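Local atomic coordinates of hypothetical Membrane Spanning Protein (Bacillus cereus, PDB entry 2FB5), a protein that catalyses the condensation of two ATP molecules into cyclic di-AMP, as a diadenylate cyclase needed for efficient spore formation. Residues L95-R100 / G136-K141; T112-L118 / N142-A148. All coordinates share one frame; numbering follows the deposited sequence.

Interaction 1: residues L95-R100 / G136-K141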
ATOM      1  N   LEU A  95      -2.121   3.651 -31.782  1.00 21.88           N
ATOM      2  CA  LEU A  95      -0.989   3.261 -30.960  1.00 21.28           C
ATOM      3  C   LEU A  95      -0.811   4.344 -29.899  1.00 21.44           C
ATOM      4  O   LEU A  95      -0.344   5.441 -30.213  1.00 21.75           O
ATOM      5  CB  LEU A  95       0.271   3.140 -31.835  1.00 20.85           C
ATOM      6  CG  LEU A  95       1.586   2.681 -31.218  1.00 21.68           C
ATOM      7  CD1 LEU A  95       1.483   1.270 -30.676  1.00 21.08           C
ATOM      8  CD2 LEU A  95       2.713   2.747 -32.273  1.00 21.97           C
ATOM      9  N   ILE A  96      -1.220   4.048 -28.663  1.00 20.97           N
ATOM     10  CA  ILE A  96      -1.233   5.044 -27.589  1.00 20.70           C
ATOM     11  C   ILE A  96      -0.367   4.627 -26.409  1.00 20.61           C
ATOM     12  O   ILE A  96      -0.691   3.675 -25.691  1.00 21.04           O
ATOM     13  CB  ILE A  96      -2.675   5.329 -27.068  1.00 20.53           C
ATOM     14  CG1 ILE A  96      -3.580   5.799 -28.223  1.00 20.97           C
ATOM     15  CG2 ILE A  96      -2.614   6.355 -25.934  1.00 20.08           C
ATOM     16  CD1 ILE A  96      -5.063   6.080 -27.838  1.00 21.38           C
ATOM     17  N   VAL A  97       0.733   5.348 -26.220  1.00 21.38           N
ATOM     18  CA  VAL A  97       1.669   5.111 -25.115  1.00 21.17           C
ATOM     19  C   VAL A  97       1.184   5.871 -23.877  1.00 21.79           C
ATOM     20  O   VAL A  97       0.984   7.087 -23.936  1.00 21.27           O
ATOM     21  CB  VAL A  97       3.078   5.635 -25.469  1.00 21.80           C
ATOM     22  CG1 VAL A  97       4.031   5.508 -24.273  1.00 22.36           C
ATOM     23  CG2 VAL A  97       3.651   4.881 -26.677  1.00 19.47           C
ATOM     24  N   VAL A  98       0.990   5.171 -22.761  1.00 21.57           N
ATOM     25  CA  VAL A  98       0.743   5.873 -21.515  1.00 21.68           C
ATOM     26  C   VAL A  98       1.986   5.786 -20.643  1.00 21.79           C
ATOM     27  O   VAL A  98       2.358   4.701 -20.199  1.00 21.76           O
ATOM     28  CB  VAL A  98      -0.486   5.333 -20.763  1.00 22.15           C
ATOM     29  CG1 VAL A  98      -0.756   6.189 -19.536  1.00 21.02           C
ATOM     30  CG2 VAL A  98      -1.691   5.297 -21.701  1.00 21.50           C
ATOM     31  N   GLU A  99       2.632   6.933 -20.437  1.00 21.39           N
ATOM     32  CA  GLU A  99       3.793   7.031 -19.570  1.00 21.80           C
ATOM     33  C   GLU A  99       3.411   6.645 -18.153  1.00 22.01           C
ATOM     34  O   GLU A  99       2.364   7.082 -17.633  1.00 21.18           O
ATOM     35  CB  GLU A  99       4.366   8.450 -19.573  1.00 21.96           C
ATOM     36  CG  GLU A  99       5.734   8.552 -18.909  1.00 21.80           C
ATOM     37  CD  GLU A  99       6.400   9.912 -19.108  1.00 23.29           C
ATOM     38  OE1 GLU A  99       6.279  10.496 -20.207  1.00 24.77           O
ATOM     39  OE2 GLU A  99       7.049  10.395 -18.154  1.00 25.02           O
ATOM     40  N   ARG A 100       4.246   5.811 -17.541  1.00 21.82           N
ATOM     41  CA  ARG A 100       3.995   5.378 -16.164  1.00 22.81           C
ATOM     42  C   ARG A 100       5.104   5.926 -15.247  1.00 23.29           C
ATOM     43  O   ARG A 100       5.292   7.147 -15.203  1.00 23.19           O
ATOM     44  CB  ARG A 100       3.724   3.846 -16.088  1.00 21.74           C
ATOM     45  CG  ARG A 100       2.365   3.471 -16.744  1.00 22.20           C
ATOM     46  CD  ARG A 100       2.086   1.968 -16.835  1.00 22.94           C
ATOM     47  NE  ARG A 100       1.623   1.363 -15.582  1.00 22.82           N
ATOM     48  CZ  ARG A 100       2.300   0.437 -14.905  1.00 25.28           C
ATOM     49  NH1 ARG A 100       3.474   0.012 -15.349  1.00 22.26           N
ATOM     50  NH2 ARG A 100       1.808  -0.068 -13.785  1.00 24.13           N
ATOM     51  N   GLY A 136       2.095   6.598 -36.540  1.00 29.44           N
ATOM     52  CA  GLY A 136       3.020   6.652 -35.408  1.00 27.06           C
ATOM     53  C   GLY A 136       2.246   6.659 -34.103  1.00 25.91           C
ATOM     54  O   GLY A 136       1.033   6.499 -34.112  1.00 25.76           O
ATOM     55  N   ALA A 137       2.947   6.846 -32.987  1.00 24.35           N
ATOM     56  CA  ALA A 137       2.358   6.720 -31.659  1.00 23.17           C
ATOM     57  C   ALA A 137       1.991   8.061 -31.050  1.00 22.70           C
ATOM     58  O   ALA A 137       2.704   9.048 -31.222  1.00 22.49           O
ATOM     59  CB  ALA A 137       3.320   6.003 -30.726  1.00 23.59           C
ATOM     60  N   VAL A 138       0.891   8.070 -30.306  1.00 21.47           N
ATOM     61  CA  VAL A 138       0.597   9.167 -29.397  1.00 21.07           C
ATOM     62  C   VAL A 138       1.268   8.877 -28.053  1.00 21.10           C
ATOM     63  O   VAL A 138       1.274   7.735 -27.598  1.00 21.59           O
ATOM     64  CB  VAL A 138      -0.932   9.338 -29.220  1.00 21.04           C
ATOM     65  CG1 VAL A 138      -1.273   9.992 -27.887  1.00 20.02           C
ATOM     66  CG2 VAL A 138      -1.479  10.153 -30.366  1.00 21.04           C
ATOM     67  N   LEU A 139       1.838   9.905 -27.435  1.00 20.68           N
ATOM     68  CA  LEU A 139       2.355   9.801 -26.075  1.00 20.76           C
ATOM     69  C   LEU A 139       1.425  10.556 -25.137  1.00 20.72           C
ATOM     70  O   LEU A 139       1.131  11.725 -25.377  1.00 19.85           O
ATOM     71  CB  LEU A 139       3.751  10.411 -25.978  1.00 20.24           C
ATOM     72  CG  LEU A 139       4.371  10.597 -24.576  1.00 21.07           C
ATOM     73  CD1 LEU A 139       4.355   9.287 -23.773  1.00 19.35           C
ATOM     74  CD2 LEU A 139       5.802  11.123 -24.717  1.00 21.78           C
ATOM     75  N   VAL A 140       0.997   9.892 -24.064  1.00 20.81           N
ATOM     76  CA  VAL A 140       0.120  10.502 -23.062  1.00 21.38           C
ATOM     77  C   VAL A 140       0.909  10.587 -21.748  1.00 22.06           C
ATOM     78  O   VAL A 140       1.515   9.601 -21.324  1.00 22.01           O
ATOM     79  CB  VAL A 140      -1.158   9.649 -22.856  1.00 22.24           C
ATOM     80  CG1 VAL A 140      -1.886  10.021 -21.566  1.00 20.87           C
ATOM     81  CG2 VAL A 140      -2.092   9.749 -24.065  1.00 22.05           C
ATOM     82  N   LYS A 141       0.931  11.770 -21.138  1.00 21.44           N
ATOM     83  CA  LYS A 141       1.474  11.927 -19.796  1.00 21.78           C
ATOM     84  C   LYS A 141       0.343  12.485 -18.955  1.00 21.93           C
ATOM     85  O   LYS A 141      -0.050  13.629 -19.143  1.00 21.44           O
ATOM     86  CB  LYS A 141       2.658  12.884 -19.792  1.00 21.96           C
ATOM     87  CG  LYS A 141       3.160  13.288 -18.409  1.00 24.12           C
ATOM     88  CD  LYS A 141       3.924  12.155 -17.737  1.00 27.45           C
ATOM     89  CE  LYS A 141       4.631  12.637 -16.482  1.00 29.05           C
ATOM     90  NZ  LYS A 141       5.545  11.569 -15.980  1.00 28.73           N
TER
HETATM   91  O   HOH W   1       3.734   9.210 -15.331  1.00 26.80           O

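Interaction 2: residues T112-L118 / N142-A148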
ATOM      1  N   THR A 112       5.317  15.144 -33.859  1.00 22.81           N
ATOM      2  CA  THR A 112       4.812  16.497 -33.675  1.00 22.79           C
ATOM      3  C   THR A 112       4.431  16.685 -32.208  1.00 22.43           C
ATOM      4  O   THR A 112       3.742  15.850 -31.640  1.00 22.63           O
ATOM      5  CB  THR A 112       3.560  16.712 -34.554  1.00 23.07           C
ATOM      6  OG1 THR A 112       3.957  16.812 -35.929  1.00 24.07           O
ATOM      7  CG2 THR A 112       2.789  17.977 -34.171  1.00 23.05           C
ATOM      8  N   THR A 113       4.874  17.783 -31.602  1.00 21.77           N
ATOM      9  CA  THR A 113       4.538  18.090 -30.212  1.00 21.04           C
ATOM     10  C   THR A 113       3.186  18.799 -30.164  1.00 20.57           C
ATOM     11  O   THR A 113       2.963  19.759 -30.910  1.00 19.97           O
ATOM     12  CB  THR A 113       5.636  18.979 -29.580  1.00 21.14           C
ATOM     13  OG1 THR A 113       6.830  18.206 -29.422  1.00 21.16           O
ATOM     14  CG2 THR A 113       5.219  19.505 -28.199  1.00 21.13           C
ATOM     15  N   LEU A 114       2.296  18.315 -29.301  1.00 20.47           N
ATOM     16  CA  LEU A 114       0.986  18.949 -29.078  1.00 20.36           C
ATOM     17  C   LEU A 114       0.843  19.576 -27.690  1.00 20.38           C
ATOM     18  O   LEU A 114       0.278  20.667 -27.558  1.00 20.23           O
ATOM     19  CB  LEU A 114      -0.144  17.929 -29.257  1.00 20.09           C
ATOM     20  CG  LEU A 114      -0.560  17.437 -30.646  1.00 21.26           C
ATOM     21  CD1 LEU A 114       0.369  16.359 -31.166  1.00 22.38           C
ATOM     22  CD2 LEU A 114      -1.966  16.875 -30.540  1.00 21.06           C
ATOM     23  N   ASN A 115       1.316  18.882 -26.649  1.00 20.31           N
ATOM     24  CA  ASN A 115       1.063  19.315 -25.265  1.00 20.08           C
ATOM     25  C   ASN A 115      -0.409  19.724 -25.075  1.00 19.71           C
ATOM     26  O   ASN A 115      -0.700  20.769 -24.480  1.00 19.72           O
ATOM     27  CB  ASN A 115       1.996  20.465 -24.862  1.00 20.57           C
ATOM     28  CG  ASN A 115       3.458  20.056 -24.842  1.00 22.58           C
ATOM     29  OD1 ASN A 115       3.787  18.922 -24.515  1.00 23.24           O
ATOM     30  ND2 ASN A 115       4.341  20.985 -25.181  1.00 24.95           N
ATOM     31  N   ALA A 116      -1.321  18.881 -25.566  1.00 19.07           N
ATOM     32  CA  ALA A 116      -2.772  19.187 -25.600  1.00 19.12           C
ATOM     33  C   ALA A 116      -3.558  18.548 -24.469  1.00 19.57           C
ATOM     34  O   ALA A 116      -3.174  17.500 -23.952  1.00 19.51           O
ATOM     35  CB  ALA A 116      -3.361  18.711 -26.923  1.00 18.54           C
ATOM     36  N   HIS A 117      -4.687  19.166 -24.125  1.00 19.61           N
ATOM     37  CA  HIS A 117      -5.670  18.561 -23.257  1.00 20.42           C
ATOM     38  C   HIS A 117      -6.138  17.255 -23.909  1.00 20.77           C
ATOM     39  O   HIS A 117      -6.516  17.227 -25.089  1.00 20.14           O
ATOM     40  CB  HIS A 117      -6.835  19.555 -23.037  1.00 21.00           C
ATOM     41  CG  HIS A 117      -7.987  19.005 -22.248  1.00 23.00           C
ATOM     42  ND1 HIS A 117      -7.841  18.441 -20.997  1.00 24.61           N
ATOM     43  CD2 HIS A 117      -9.319  18.994 -22.512  1.00 25.39           C
ATOM     44  CE1 HIS A 117      -9.028  18.068 -20.543  1.00 25.41           C
ATOM     45  NE2 HIS A 117      -9.941  18.389 -21.445  1.00 25.85           N
ATOM     46  N   LEU A 118      -6.072  16.159 -23.155  1.00 21.14           N
ATOM     47  CA  LEU A 118      -6.485  14.861 -23.686  1.00 21.00           C
ATOM     48  C   LEU A 118      -7.992  14.764 -23.655  1.00 21.40           C
ATOM     49  O   LEU A 118      -8.599  14.888 -22.585  1.00 20.47           O
ATOM     50  CB  LEU A 118      -5.901  13.720 -22.862  1.00 21.02           C
ATOM     51  CG  LEU A 118      -6.129  12.274 -23.349  1.00 21.41           C
ATOM     52  CD1 LEU A 118      -5.088  11.377 -22.741  1.00 21.39           C
ATOM     53  CD2 LEU A 118      -7.522  11.742 -23.023  1.00 20.20           C
ATOM     54  N   ASN A 142      -0.170  11.664 -18.043  1.00 22.00           N
ATOM     55  CA  ASN A 142      -1.301  12.041 -17.187  1.00 22.58           C
ATOM     56  C   ASN A 142      -2.506  12.470 -18.033  1.00 22.22           C
ATOM     57  O   ASN A 142      -3.083  11.631 -18.727  1.00 22.65           O
ATOM     58  CB  ASN A 142      -0.875  13.090 -16.134  1.00 22.53           C
ATOM     59  CG  ASN A 142      -1.864  13.203 -14.973  1.00 25.20           C
ATOM     60  OD1 ASN A 142      -2.782  12.387 -14.827  1.00 25.95           O
ATOM     61  ND2 ASN A 142      -1.676  14.229 -14.137  1.00 25.73           N
ATOM     62  N   ASN A 143      -2.873  13.754 -18.012  1.00 21.84           N
ATOM     63  CA  ASN A 143      -4.055  14.216 -18.733  1.00 21.22           C
ATOM     64  C   ASN A 143      -3.713  15.056 -19.972  1.00 21.05           C
ATOM     65  O   ASN A 143      -4.538  15.845 -20.443  1.00 19.21           O
ATOM     66  CB  ASN A 143      -5.020  14.986 -17.796  1.00 21.49           C
ATOM     67  CG  ASN A 143      -5.345  14.214 -16.525  1.00 22.86           C
ATOM     68  OD1 ASN A 143      -5.198  14.737 -15.403  1.00 24.74           O
ATOM     69  ND2 ASN A 143      -5.770  12.964 -16.684  1.00 19.70           N
ATOM     70  N   HIS A 144      -2.497  14.876 -20.499  1.00 20.47           N
ATOM     71  CA  HIS A 144      -2.077  15.582 -21.708  1.00 20.92           C
ATOM     72  C   HIS A 144      -1.677  14.603 -22.802  1.00 20.79           C
ATOM     73  O   HIS A 144      -1.136  13.537 -22.523  1.00 19.83           O
ATOM     74  CB  HIS A 144      -0.874  16.505 -21.430  1.00 22.14           C
ATOM     75  CG  HIS A 144      -1.210  17.726 -20.632  1.00 23.97           C
ATOM     76  ND1 HIS A 144      -1.471  18.948 -21.216  1.00 28.73           N
ATOM     77  CD2 HIS A 144      -1.310  17.923 -19.298  1.00 27.84           C
ATOM     78  CE1 HIS A 144      -1.748  19.837 -20.279  1.00 27.58           C
ATOM     79  NE2 HIS A 144      -1.662  19.242 -19.104  1.00 30.08           N
ATOM     80  N   ILE A 145      -1.952  14.982 -24.043  1.00 20.13           N
ATOM     81  CA  ILE A 145      -1.383  14.325 -25.199  1.00 20.07           C
ATOM     82  C   ILE A 145      -0.109  15.110 -25.461  1.00 20.17           C
ATOM     83  O   ILE A 145      -0.156  16.263 -25.894  1.00 20.34           O
ATOM     84  CB  ILE A 145      -2.374  14.355 -26.402  1.00 20.32           C
ATOM     85  CG1 ILE A 145      -3.598  13.478 -26.086  1.00 20.00           C
ATOM     86  CG2 ILE A 145      -1.698  13.934 -27.719  1.00 19.90           C
ATOM     87  CD1 ILE A 145      -4.781  13.678 -27.027  1.00 20.11           C
ATOM     88  N   VAL A 146       1.033  14.510 -25.143  1.00 19.44           N
ATOM     89  CA  VAL A 146       2.309  15.205 -25.294  1.00 19.03           C
ATOM     90  C   VAL A 146       2.598  15.429 -26.778  1.00 18.95           C
ATOM     91  O   VAL A 146       2.944  16.538 -27.193  1.00 19.18           O
ATOM     92  CB  VAL A 146       3.484  14.413 -24.641  1.00 19.21           C
ATOM     93  CG1 VAL A 146       4.807  15.170 -24.798  1.00 19.11           C
ATOM     94  CG2 VAL A 146       3.209  14.138 -23.162  1.00 19.06           C
ATOM     95  N   SER A 147       2.469  14.361 -27.567  1.00 19.23           N
ATOM     96  CA  SER A 147       2.897  14.352 -28.949  1.00 19.21           C
ATOM     97  C   SER A 147       2.228  13.218 -29.709  1.00 20.03           C
ATOM     98  O   SER A 147       1.635  12.323 -29.101  1.00 19.98           O
ATOM     99  CB  SER A 147       4.420  14.177 -29.014  1.00 19.02           C
ATOM    100  OG  SER A 147       4.820  13.116 -28.170  1.00 19.56           O
ATOM    101  N   ALA A 148       2.356  13.253 -31.038  1.00 20.12           N
ATOM    102  CA  ALA A 148       1.771  12.245 -31.921  1.00 20.29           C
ATOM    103  C   ALA A 148       2.725  11.963 -33.065  1.00 20.55           C
ATOM    104  O   ALA A 148       3.717  12.673 -33.238  1.00 20.03           O
ATOM    105  CB  ALA A 148       0.417  12.735 -32.467  1.00 20.66           C
TER
HETATM  106  O   HOH W   2      -5.567  18.116 -19.636  1.00 25.68           O

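Interaction 1: residues L95-R100 / G136-K141
Leu95 opens the pairing of two parallel strands: its carbonyl O accepts the N-H of Val138 at 2.9 Å, and its methyl CD2 lies 3.7 Å from Ala137 CB. The same oxygen also receives a CA-H...O contact from Ala137. Ile96 turns to the other face of the sheet, where its branch methyl CG2 meets Val140 CG2 at 3.9 Å, a diagonal contact with the residue two positions beyond its bridge partner Val138. Val97 is gripped at both backbone ends, its N donating to Val138 O (2.8 Å) and its O accepting from Val140 N (2.8 Å). With CG1 anti to the backbone N (chi1 175°), that methyl faces Leu139 CD1 at 3.8 Å, on the side of the sheet that carries Leu95 and Ala137. Val98 returns to the face of Ile96, opposite Val140. Glu99 closes the ladder through its N, 3.0 Å from Val140 O, and then sends its extended side chain obliquely across that of Lys141. Lys141 bends at chi2 (74°), which brings NZ to Glu99 OE2 at 2.9 Å, a salt bridge in which NZ stands above the carboxylate plane. A water bonded to NZ donates to Arg100 O, while the Arg100 guanidinium turns off to Tyr69 O and Asp179 O. Both strands are central ones of the mixed sheet: 181-185 flanks 94-98, and 144-150 flanks 137-141. Leu95 and Val97 pack on helix 166-175, whereas Val138, on the other face, touches Phe127.

Interaction 2: residues T112-L118 / N142-A148
Ile145 is the apolar centre of this antiparallel pairing. Its CG2 lies beside Leu114 CD2 (4.1 Å), the two side chains running the same way, and its CG1 packs at 3.9 Å on Leu118 CG, with Leu118 crossing it at about a right angle. Further along, Leu114 CD1 sits 3.9 Å from Ala148 CB. Ala116 shares this face, and helix 120-126 covers it through Leu122 and Leu123; Leu118 also meets Phe79 and Ile80 of helix 77-90. Two hydrogen-bonded pairs tie the backbone: Thr112 and Ala148 exchange two N-H...O bonds at one end, and beyond the bulge Ala116 O accepts from Ile145 N (2.8 Å) and Ala116 N gives to Ile145 O. Between them Val146 O takes two donors from one face of its carbonyl plane, Leu114 N at 2.8 Å and Asn115 N at 2.9 Å, the latter well above the plane. Away from this core the contact is much looser: Thr113, Asn115 and the diverging His117 and His144 are exposed, and Asn115 OD1 merely approaches Val146 CG1 at 3.9 Å. Ser147 is the buried exception, its OG bonded to Asn150 OD1. Near the far end a water bridges His117 ND1, in the plane of that ring, and Asn143 O, which also accepts Leu118 N. Asn115, with positive phi and psi (45° and 47°), stands with Ala116 opposite Ile145 and shifts the register by one residue. This is a G1 beta bulge, here in the strand 112-117 that forms one edge of the chain's mixed sheet, within the DisA-type nucleotide-binding domain.

Overall arrangement
Interactions 1 and 2 are successive parts of one sheet, their centres 9 Å apart. Strands 137-141 and 144-150, joined by a short turn, are neighbours in it: Leu139 O lies 2.8 Å from Val146 N and Leu139 N 2.9 Å from Ser147 O, both probable hydrogen bonds. The order across the two contacts is therefore 112-117, 144-150, 137-141, 94-98, from an edge strand to the interior. Side chains continue the join, with Val140 CG2 3.7 Å from Leu118 CD1 and Lys141 CB 3.6 Å from Val146 CG2. Interaction 1 is largely buried, interaction 2 partly open. Both belong to the DisA-type nucleotide-binding domain.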